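Local atomic coordinates of beta-fructofuranosidase (Bifidobacterium adolescentis, PDB entry 6NOB), a protein that probably hydrolyses beta-fructofuranosides such as sucrose, as a glycoside hydrolase of family 32. Residues G192-G197 and L221-E226; L363-H368 and R406-D411; D510-A515 and E615-S620. One frame throughout, in Å; residues are numbered along the deposited sequence.

In the fold
Interactions 1 and 2 belong to the beta-propeller of a family 32 glycoside hydrolase. Interaction 3 belongs to the C-terminal beta-sandwich. Interaction 1 pairs two neighbouring strands of one propeller sheet. Interaction 2 packs two different sheets together. The centres of interactions 1 and 2 lie about 25 Å apart, their nearest atoms about 15 Å. Interaction 3 is about 46 Å from interaction 1 and about 39 Å from interaction 2, centre to centre. Interaction 1 probably lies beside the active site: S196 bonds D131 of the WMNDPNG sequence, a family signature. A diethylene glycol lies about 4 Å from the F195 side chain and an ethanediol, probably from the crystallisation liquor, about 4 Å from H224's.

Interaction 1. Residues G192-G197 and L221-E226; sequences GGAFSG and LTRHLE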
loop_
_atom_site.group_PDB
_atom_site.type_symbol
_atom_site.label_atom_id
_atom_site.label_comp_id
_atom_site.label_asym_id
_atom_site.label_seq_id
_atom_site.Cartn_x
_atom_site.Cartn_y
_atom_site.Cartn_z
ATOM N N GLY A 192 0.777 -7.860 -17.083
ATOM C CA GLY A 192 1.545 -6.738 -16.573
ATOM C C GLY A 192 0.697 -5.539 -16.197
ATOM O O GLY A 192 -0.287 -5.679 -15.467
ATOM N N GLY A 193 1.074 -4.348 -16.675
ATOM C CA GLY A 193 0.277 -3.156 -16.487
ATOM C C GLY A 193 1.101 -2.017 -15.922
ATOM O O GLY A 193 2.335 -2.014 -15.992
ATOM N N ALA A 194 0.403 -1.033 -15.358
ATOM C CA ALA A 194 1.039 0.135 -14.752
ATOM C C ALA A 194 1.386 -0.204 -13.307
ATOM O O ALA A 194 0.548 -0.079 -12.411
ATOM C CB ALA A 194 0.122 1.350 -14.836
ATOM N N PHE A 195 2.623 -0.632 -13.077
ATOM C CA PHE A 195 3.061 -1.036 -11.747
ATOM C C PHE A 195 3.344 0.200 -10.890
ATOM O O PHE A 195 3.069 1.340 -11.277
ATOM C CB PHE A 195 4.272 -1.961 -11.843
ATOM C CG PHE A 195 3.915 -3.407 -12.072
ATOM C CD1 PHE A 195 2.691 -3.756 -12.624
ATOM C CD2 PHE A 195 4.798 -4.414 -11.723
ATOM C CE1 PHE A 195 2.362 -5.081 -12.835
ATOM C CE2 PHE A 195 4.471 -5.742 -11.925
ATOM C CZ PHE A 195 3.252 -6.077 -12.485
ATOM N N SER A 196 3.918 -0.026 -9.711
ATOM C CA SER A 196 4.003 1.003 -8.686
ATOM C C SER A 196 4.905 2.154 -9.131
ATOM O O SER A 196 5.770 2.005 -10.001
ATOM C CB SER A 196 4.516 0.397 -7.383
ATOM O OG SER A 196 3.484 -0.332 -6.742
ATOM N N GLY A 197 4.685 3.320 -8.518
ATOM C CA GLY A 197 5.444 4.514 -8.846
ATOM C C GLY A 197 5.332 5.571 -7.769
ATOM O O GLY A 197 4.517 5.472 -6.849
ATOM N N LEU A 221 6.927 5.695 -12.713
ATOM C CA LEU A 221 6.329 4.401 -12.417
ATOM C C LEU A 221 6.983 3.313 -13.256
ATOM O O LEU A 221 7.721 3.581 -14.207
ATOM C CB LEU A 221 4.815 4.410 -12.662
ATOM C CG LEU A 221 4.371 4.566 -14.118
ATOM C CD1 LEU A 221 3.210 3.632 -14.426
ATOM C CD2 LEU A 221 3.990 6.009 -14.410
ATOM N N THR A 222 6.691 2.069 -12.889
ATOM C CA THR A 222 7.162 0.896 -13.609
ATOM C C THR A 222 6.077 0.399 -14.553
ATOM O O THR A 222 4.912 0.279 -14.158
ATOM C CB THR A 222 7.551 -0.225 -12.643
ATOM O OG1 THR A 222 8.691 0.179 -11.879
ATOM C CG2 THR A 222 7.879 -1.507 -13.407
ATOM N N ARG A 223 6.461 0.126 -15.795
ATOM C CA ARG A 223 5.632 -0.629 -16.723
ATOM C C ARG A 223 6.141 -2.063 -16.750
ATOM O O ARG A 223 7.350 -2.293 -16.855
ATOM C CB ARG A 223 5.665 -0.024 -18.127
ATOM C CG ARG A 223 4.778 1.197 -18.300
ATOM C CD ARG A 223 3.317 0.802 -18.412
ATOM N NE ARG A 223 2.435 1.963 -18.371
ATOM C CZ ARG A 223 1.109 1.892 -18.314
ATOM N NH1 ARG A 223 0.511 0.710 -18.293
ATOM N NH2 ARG A 223 0.384 3.002 -18.276
ATOM N N HIS A 224 5.222 -3.017 -16.640
ATOM C CA HIS A 224 5.554 -4.433 -16.565
ATOM C C HIS A 224 4.959 -5.152 -17.766
ATOM O O HIS A 224 3.779 -4.966 -18.085
ATOM C CB HIS A 224 5.031 -5.044 -15.262
ATOM C CG HIS A 224 5.391 -6.486 -15.072
ATOM N ND1 HIS A 224 6.416 -6.894 -14.245
ATOM C CD2 HIS A 224 4.849 -7.617 -15.584
ATOM C CE1 HIS A 224 6.496 -8.212 -14.262
ATOM N NE2 HIS A 224 5.557 -8.676 -15.068
ATOM N N LEU A 225 5.783 -5.959 -18.431
ATOM C CA LEU A 225 5.348 -6.805 -19.536
ATOM C C LEU A 225 5.974 -8.176 -19.352
ATOM O O LEU A 225 7.199 -8.286 -19.237
ATOM C CB LEU A 225 5.749 -6.207 -20.887
ATOM C CG LEU A 225 5.671 -7.151 -22.086
ATOM C CD1 LEU A 225 4.225 -7.530 -22.382
ATOM C CD2 LEU A 225 6.328 -6.516 -23.300
ATOM N N GLU A 226 5.142 -9.215 -19.326
ATOM C CA GLU A 226 5.620 -10.560 -19.038
ATOM C C GLU A 226 4.801 -11.581 -19.813
ATOM O O GLU A 226 3.569 -11.521 -19.813
ATOM C CB GLU A 226 5.541 -10.858 -17.537
ATOM C CG GLU A 226 5.792 -12.313 -17.179
ATOM C CD GLU A 226 5.737 -12.564 -15.685
ATOM O OE1 GLU A 226 5.443 -11.610 -14.933
ATOM O OE2 GLU A 226 5.982 -13.715 -15.264
#
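G192-G197 pairs antiparallel with L221-E226 in one blade of the family 32 beta-propeller, but a beta bulge between A194 and G197 shifts the register by one. Before the bulge, G193 and H224 form a hydrogen-bonded pair, with N to O distances of 3.1 Å both ways. Within the bulge, F195 N bonds T222 O at 2.7 Å, and T222 N bonds S196 O. G192 and G193 have backbone angles that call for glycine, and a CB on G192 would collide with H224 O.

The main side-chain contact is F195 against H224. CB of H224 sits over the centre of the F195 ring, 3.3 Å from its centroid. The imidazole continues over the rim, with ND1 of H224 3.2 Å from CE2 of F195. The two planes are only 16° apart, but the rings are slid so far that they barely overlap. H224 has CG anti to its backbone N (chi1 -177°), which lays the imidazole along the rim of the phenyl. An alanine at F195 would take away the ring under H224 and is likely to leave one face of the imidazole without this support. On the other side of the sheet, CB of A194 lies over a face of the R223 guanidinium, 3.5 Å from NH1. R223 also forms a salt bridge with E252.

H224 NE2 bonds E226 OE1 at 2.9 Å, nearly in the ring plane, and ND1 bonds E236. Two carboxylates at its two nitrogens would probably favour a protonated, positively charged imidazole.

Interaction 2. Residues L363-H368 and R406-D411; sequences LADFGH and RWYAGD
L363 lays its CD2 methyl over one face of the Y408 ring, 3.7 Å from the ring centroid and offset toward the rim. The nearest ring atom is CD1 of Y408, at 3.5 Å from that methyl. The two side chains cross at about a right angle.

The far end of the same tyrosine is polar. Y408 OH donates to D365 OD2 across 2.5 Å, and the carboxylate plane stands 86° from the ring. The hydroxyl comes from above the carboxylate plane. H368 ND1 reaches the same oxygen from the opposite face, at 3.0 Å from D365 OD2, on its syn side. D365 has CG anti to the backbone N (chi1 -165°), which carries the carboxylate to the tyrosine hydroxyl. Gripped from both faces, OD2 is a buried acceptor with two donors. Y408 OH has a further partner in Y374 OH, and H368 NE2 bonds T316.

R406 meets the histidine. CE1 of H368 lies over one face of the guanidinium, 3.5 Å from NE of R406, and the two planes are 63° apart. W428 adds a cation-pi contact to R406.

No backbone bonds join the two strands; the axes of 363-365 and 406-411 come no closer than 10.4 Å. Strand 357-365 and strand 405-415 belong to separate sheets. Side chains packed between sheets in this way are typical of neighbouring blades in the family 32 beta-propeller.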
loop_
_atom_site.group_PDB
_atom_site.type_symbol
_atom_site.label_atom_id
_atom_site.label_comp_id
_atom_site.label_asym_id
_atom_site.label_seq_id
_atom_site.Cartn_x
_atom_site.Cartn_y
_atom_site.Cartn_z
ATOM N N LEU A 363 22.589 0.448 -2.000
ATOM C CA LEU A 363 22.412 -0.492 -0.903
ATOM C C LEU A 363 22.234 -1.897 -1.461
ATOM O O LEU A 363 21.509 -2.098 -2.438
ATOM C CB LEU A 363 21.202 -0.116 -0.036
ATOM C CG LEU A 363 20.890 -1.054 1.132
ATOM C CD1 LEU A 363 21.988 -0.975 2.179
ATOM C CD2 LEU A 363 19.534 -0.736 1.749
ATOM N N ALA A 364 22.910 -2.858 -0.839
ATOM C CA ALA A 364 22.698 -4.274 -1.103
ATOM C C ALA A 364 22.579 -4.986 0.234
ATOM O O ALA A 364 23.382 -4.742 1.141
ATOM C CB ALA A 364 23.838 -4.872 -1.936
ATOM N N ASP A 365 21.577 -5.853 0.365
ATOM C CA ASP A 365 21.297 -6.539 1.626
ATOM C C ASP A 365 21.925 -7.927 1.566
ATOM O O ASP A 365 21.283 -8.903 1.178
ATOM C CB ASP A 365 19.795 -6.612 1.883
ATOM C CG ASP A 365 19.463 -6.970 3.323
ATOM O OD1 ASP A 365 20.339 -7.523 4.024
ATOM O OD2 ASP A 365 18.320 -6.710 3.753
ATOM N N PHE A 366 23.195 -8.017 1.966
ATOM C CA PHE A 366 23.860 -9.312 2.011
ATOM C C PHE A 366 23.463 -10.124 3.234
ATOM O O PHE A 366 23.576 -11.354 3.207
ATOM C CB PHE A 366 25.379 -9.139 1.966
ATOM C CG PHE A 366 25.941 -9.193 0.578
ATOM C CD1 PHE A 366 25.975 -8.055 -0.213
ATOM C CD2 PHE A 366 26.415 -10.386 0.052
ATOM C CE1 PHE A 366 26.483 -8.102 -1.499
ATOM C CE2 PHE A 366 26.923 -10.441 -1.231
ATOM C CZ PHE A 366 26.958 -9.298 -2.007
ATOM N N GLY A 367 22.996 -9.470 4.300
ATOM C CA GLY A 367 22.435 -10.211 5.414
ATOM C C GLY A 367 21.227 -11.033 5.012
ATOM O O GLY A 367 20.960 -12.082 5.602
ATOM N N HIS A 368 20.494 -10.581 4.001
ATOM C CA HIS A 368 19.327 -11.281 3.480
ATOM C C HIS A 368 19.501 -11.589 1.998
ATOM O O HIS A 368 18.576 -11.437 1.196
ATOM C CB HIS A 368 18.058 -10.471 3.726
ATOM C CG HIS A 368 17.803 -10.184 5.172
ATOM N ND1 HIS A 368 18.006 -8.939 5.732
ATOM C CD2 HIS A 368 17.381 -10.985 6.179
ATOM C CE1 HIS A 368 17.710 -8.986 7.018
ATOM N NE2 HIS A 368 17.328 -10.215 7.315
ATOM N N ARG A 406 12.109 -3.876 5.524
ATOM C CA ARG A 406 13.262 -3.536 6.347
ATOM C C ARG A 406 13.651 -2.076 6.143
ATOM O O ARG A 406 13.603 -1.563 5.021
ATOM C CB ARG A 406 14.454 -4.440 6.010
ATOM C CG ARG A 406 15.594 -4.368 7.002
ATOM C CD ARG A 406 16.378 -5.674 7.055
ATOM N NE ARG A 406 17.187 -5.760 8.268
ATOM C CZ ARG A 406 16.741 -6.223 9.432
ATOM N NH1 ARG A 406 15.490 -6.650 9.541
ATOM N NH2 ARG A 406 17.546 -6.259 10.488
ATOM N N TRP A 407 14.038 -1.410 7.231
ATOM C CA TRP A 407 14.628 -0.081 7.156
ATOM C C TRP A 407 16.108 -0.146 7.517
ATOM O O TRP A 407 16.533 -0.972 8.328
ATOM C CB TRP A 407 13.904 0.927 8.066
ATOM C CG TRP A 407 13.912 0.611 9.543
ATOM C CD1 TRP A 407 12.906 0.028 10.258
ATOM C CD2 TRP A 407 14.962 0.890 10.485
ATOM N NE1 TRP A 407 13.265 -0.084 11.579
ATOM C CE2 TRP A 407 14.522 0.435 11.745
ATOM C CE3 TRP A 407 16.231 1.469 10.384
ATOM C CZ2 TRP A 407 15.304 0.546 12.896
ATOM C CZ3 TRP A 407 17.009 1.573 11.529
ATOM C CH2 TRP A 407 16.541 1.113 12.767
ATOM N N TYR A 408 16.887 0.737 6.895
ATOM C CA TYR A 408 18.330 0.811 7.104
ATOM C C TYR A 408 18.701 2.274 7.293
ATOM O O TYR A 408 18.411 3.101 6.424
ATOM C CB TYR A 408 19.106 0.223 5.918
ATOM C CG TYR A 408 18.545 -1.056 5.327
ATOM C CD1 TYR A 408 17.413 -1.038 4.519
ATOM C CD2 TYR A 408 19.170 -2.278 5.550
ATOM C CE1 TYR A 408 16.909 -2.199 3.972
ATOM C CE2 TYR A 408 18.673 -3.446 5.004
ATOM C CZ TYR A 408 17.543 -3.401 4.216
ATOM O OH TYR A 408 17.043 -4.561 3.668
ATOM N N ALA A 409 19.351 2.593 8.410
ATOM C CA ALA A 409 19.691 3.967 8.750
ATOM C C ALA A 409 21.203 4.131 8.845
ATOM O O ALA A 409 21.899 3.260 9.376
ATOM C CB ALA A 409 19.036 4.388 10.072
ATOM N N GLY A 410 21.702 5.250 8.336
ATOM C CA GLY A 410 23.130 5.495 8.367
ATOM C C GLY A 410 23.493 6.778 7.656
ATOM O O GLY A 410 22.669 7.683 7.514
ATOM N N ASP A 411 24.744 6.847 7.208
ATOM C CA ASP A 411 25.282 8.022 6.537
ATOM C C ASP A 411 25.521 7.711 5.067
ATOM O O ASP A 411 26.172 6.713 4.736
ATOM C CB ASP A 411 26.586 8.478 7.194
ATOM C CG ASP A 411 26.473 8.588 8.700
ATOM O OD1 ASP A 411 25.399 8.993 9.191
ATOM O OD2 ASP A 411 27.459 8.267 9.395
#

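Interaction 3. Residues D510-A515 and E615-S620; sequences DMVVTA and ELRIAS
E615 touches V512 from strand 614-620, which runs antiparallel to 510-515 in the C-terminal beta-sandwich. Its side chain shares a face of the sheet with V512, T514 and R617. It is extended, and OE1 of E615 comes 3.3 Å from CG1 of V512. A water links the same OE1 to T514 OG1.

L616 turns to the other face, opposite V513. This is a hydrogen-bonded pair, with L616 N 2.8 Å from V513 O and V513 N returning a bond to L616 O. L616 also packs on Y520 and A522 of strand 519-526 in the facing sheet, so this side of the pair forms part of the sandwich core.

R617 returns to the face of E615. Its chain bends at chi3 (-75°), which swings the guanidinium back along the strand toward E615. NE and NH2 of R617 both grip OE2 of E615 side-on, the NH2 bond being 3.0 Å. They meet that oxygen from one face of its carboxylate. CG2 of V512 lies over one face of the guanidinium, 3.6 Å from NH2 of R617.

I618 goes back to the core face beside M511, and the two form the second hydrogen-bonded pair. It touches V524 and I624. A619 follows, its CB 3.2 Å from OD1 of D510.

The other oxygen of D510 closes the charge network. NH1 of R617, which bonds it, has a second carboxylate partner in D507. R617 NH1 meets OD2 of D510 at 2.9 Å, on the anti lone pair, 2° out of the guanidinium plane.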
loop_
_atom_site.group_PDB
_atom_site.type_symbol
_atom_site.label_atom_id
_atom_site.label_comp_id
_atom_site.label_asym_id
_atom_site.label_seq_id
_atom_site.Cartn_x
_atom_site.Cartn_y
_atom_site.Cartn_z
ATOM N N ASP A 510 -8.971 -8.413 35.982
ATOM C CA ASP A 510 -9.034 -8.017 34.583
ATOM C C ASP A 510 -9.656 -6.633 34.459
ATOM O O ASP A 510 -10.643 -6.320 35.131
ATOM C CB ASP A 510 -9.854 -9.023 33.770
ATOM C CG ASP A 510 -9.026 -10.188 33.267
ATOM O OD1 ASP A 510 -7.809 -10.220 33.536
ATOM O OD2 ASP A 510 -9.594 -11.074 32.595
ATOM N N MET A 511 -9.070 -5.807 33.601
ATOM C CA MET A 511 -9.680 -4.551 33.184
ATOM C C MET A 511 -10.365 -4.780 31.844
ATOM O O MET A 511 -9.745 -5.295 30.907
ATOM C CB MET A 511 -8.639 -3.436 33.080
ATOM C CG MET A 511 -7.907 -3.151 34.384
ATOM S SD MET A 511 -6.806 -1.726 34.285
ATOM C CE MET A 511 -6.066 -1.751 35.919
ATOM N N VAL A 512 -11.642 -4.416 31.760
ATOM C CA VAL A 512 -12.480 -4.745 30.612
ATOM C C VAL A 512 -13.053 -3.459 30.033
ATOM O O VAL A 512 -13.542 -2.599 30.776
ATOM C CB VAL A 512 -13.606 -5.724 30.994
ATOM C CG1 VAL A 512 -14.476 -6.039 29.787
ATOM C CG2 VAL A 512 -13.024 -7.003 31.581
ATOM N N VAL A 513 -12.987 -3.332 28.710
ATOM C CA VAL A 513 -13.572 -2.215 27.977
ATOM C C VAL A 513 -14.410 -2.790 26.843
ATOM O O VAL A 513 -13.895 -3.549 26.012
ATOM C CB VAL A 513 -12.502 -1.258 27.424
ATOM C CG1 VAL A 513 -13.122 -0.286 26.430
ATOM C CG2 VAL A 513 -11.827 -0.501 28.556
ATOM N N THR A 514 -15.693 -2.436 26.809
ATOM C CA THR A 514 -16.562 -2.837 25.708
ATOM C C THR A 514 -16.379 -1.879 24.538
ATOM O O THR A 514 -16.458 -0.659 24.705
ATOM C CB THR A 514 -18.025 -2.862 26.151
ATOM O OG1 THR A 514 -18.182 -3.784 27.236
ATOM C CG2 THR A 514 -18.923 -3.292 25.001
ATOM N N ALA A 515 -16.135 -2.435 23.351
ATOM C CA ALA A 515 -15.830 -1.628 22.180
ATOM C C ALA A 515 -17.035 -1.575 21.256
ATOM O O ALA A 515 -17.350 -2.586 20.611
ATOM C CB ALA A 515 -14.622 -2.196 21.443
ATOM N N GLU A 615 -14.363 -6.230 22.549
ATOM C CA GLU A 615 -13.983 -6.164 23.954
ATOM C C GLU A 615 -12.465 -6.145 24.067
ATOM O O GLU A 615 -11.775 -6.900 23.378
ATOM C CB GLU A 615 -14.560 -7.344 24.747
ATOM C CG GLU A 615 -13.872 -7.598 26.084
ATOM C CD GLU A 615 -14.707 -8.448 27.028
ATOM O OE1 GLU A 615 -15.806 -7.998 27.421
ATOM O OE2 GLU A 615 -14.264 -9.561 27.383
ATOM N N LEU A 616 -11.961 -5.273 24.935
ATOM C CA LEU A 616 -10.545 -5.196 25.268
ATOM C C LEU A 616 -10.354 -5.658 26.704
ATOM O O LEU A 616 -11.053 -5.188 27.608
ATOM C CB LEU A 616 -10.017 -3.770 25.097
ATOM C CG LEU A 616 -8.635 -3.488 25.686
ATOM C CD1 LEU A 616 -7.558 -4.249 24.920
ATOM C CD2 LEU A 616 -8.350 -1.996 25.686
ATOM N N ARG A 617 -9.414 -6.577 26.912
ATOM C CA ARG A 617 -9.172 -7.169 28.221
ATOM C C ARG A 617 -7.697 -7.020 28.555
ATOM O O ARG A 617 -6.837 -7.367 27.739
ATOM C CB ARG A 617 -9.592 -8.643 28.239
ATOM C CG ARG A 617 -9.667 -9.268 29.619
ATOM C CD ARG A 617 -10.457 -10.571 29.586
ATOM N NE ARG A 617 -11.894 -10.340 29.463
ATOM C CZ ARG A 617 -12.747 -10.375 30.483
ATOM N NH1 ARG A 617 -12.309 -10.632 31.709
ATOM N NH2 ARG A 617 -14.038 -10.151 30.278
ATOM N N ILE A 618 -7.405 -6.497 29.745
ATOM C CA ILE A 618 -6.045 -6.162 30.149
ATOM C C ILE A 618 -5.771 -6.778 31.514
ATOM O O ILE A 618 -6.574 -6.628 32.440
ATOM C CB ILE A 618 -5.819 -4.639 30.193
ATOM C CG1 ILE A 618 -6.160 -4.008 28.844
ATOM C CG2 ILE A 618 -4.384 -4.318 30.586
ATOM C CD1 ILE A 618 -6.413 -2.525 28.922
ATOM N N ALA A 619 -4.636 -7.463 31.631
ATOM C CA ALA A 619 -4.201 -8.045 32.891
ATOM C C ALA A 619 -2.682 -8.071 32.914
ATOM O O ALA A 619 -2.034 -8.246 31.879
ATOM C CB ALA A 619 -4.760 -9.458 33.090
ATOM N N SER A 620 -2.122 -7.902 34.110
ATOM C CA SER A 620 -0.679 -7.878 34.291
ATOM C C SER A 620 -0.327 -8.467 35.649
ATOM O O SER A 620 -1.040 -8.250 36.633
ATOM C CB SER A 620 -0.127 -6.451 34.173
ATOM O OG SER A 620 1.250 -6.397 34.504
HETATM O O HOH W 1 -18.012 -6.702 26.488
#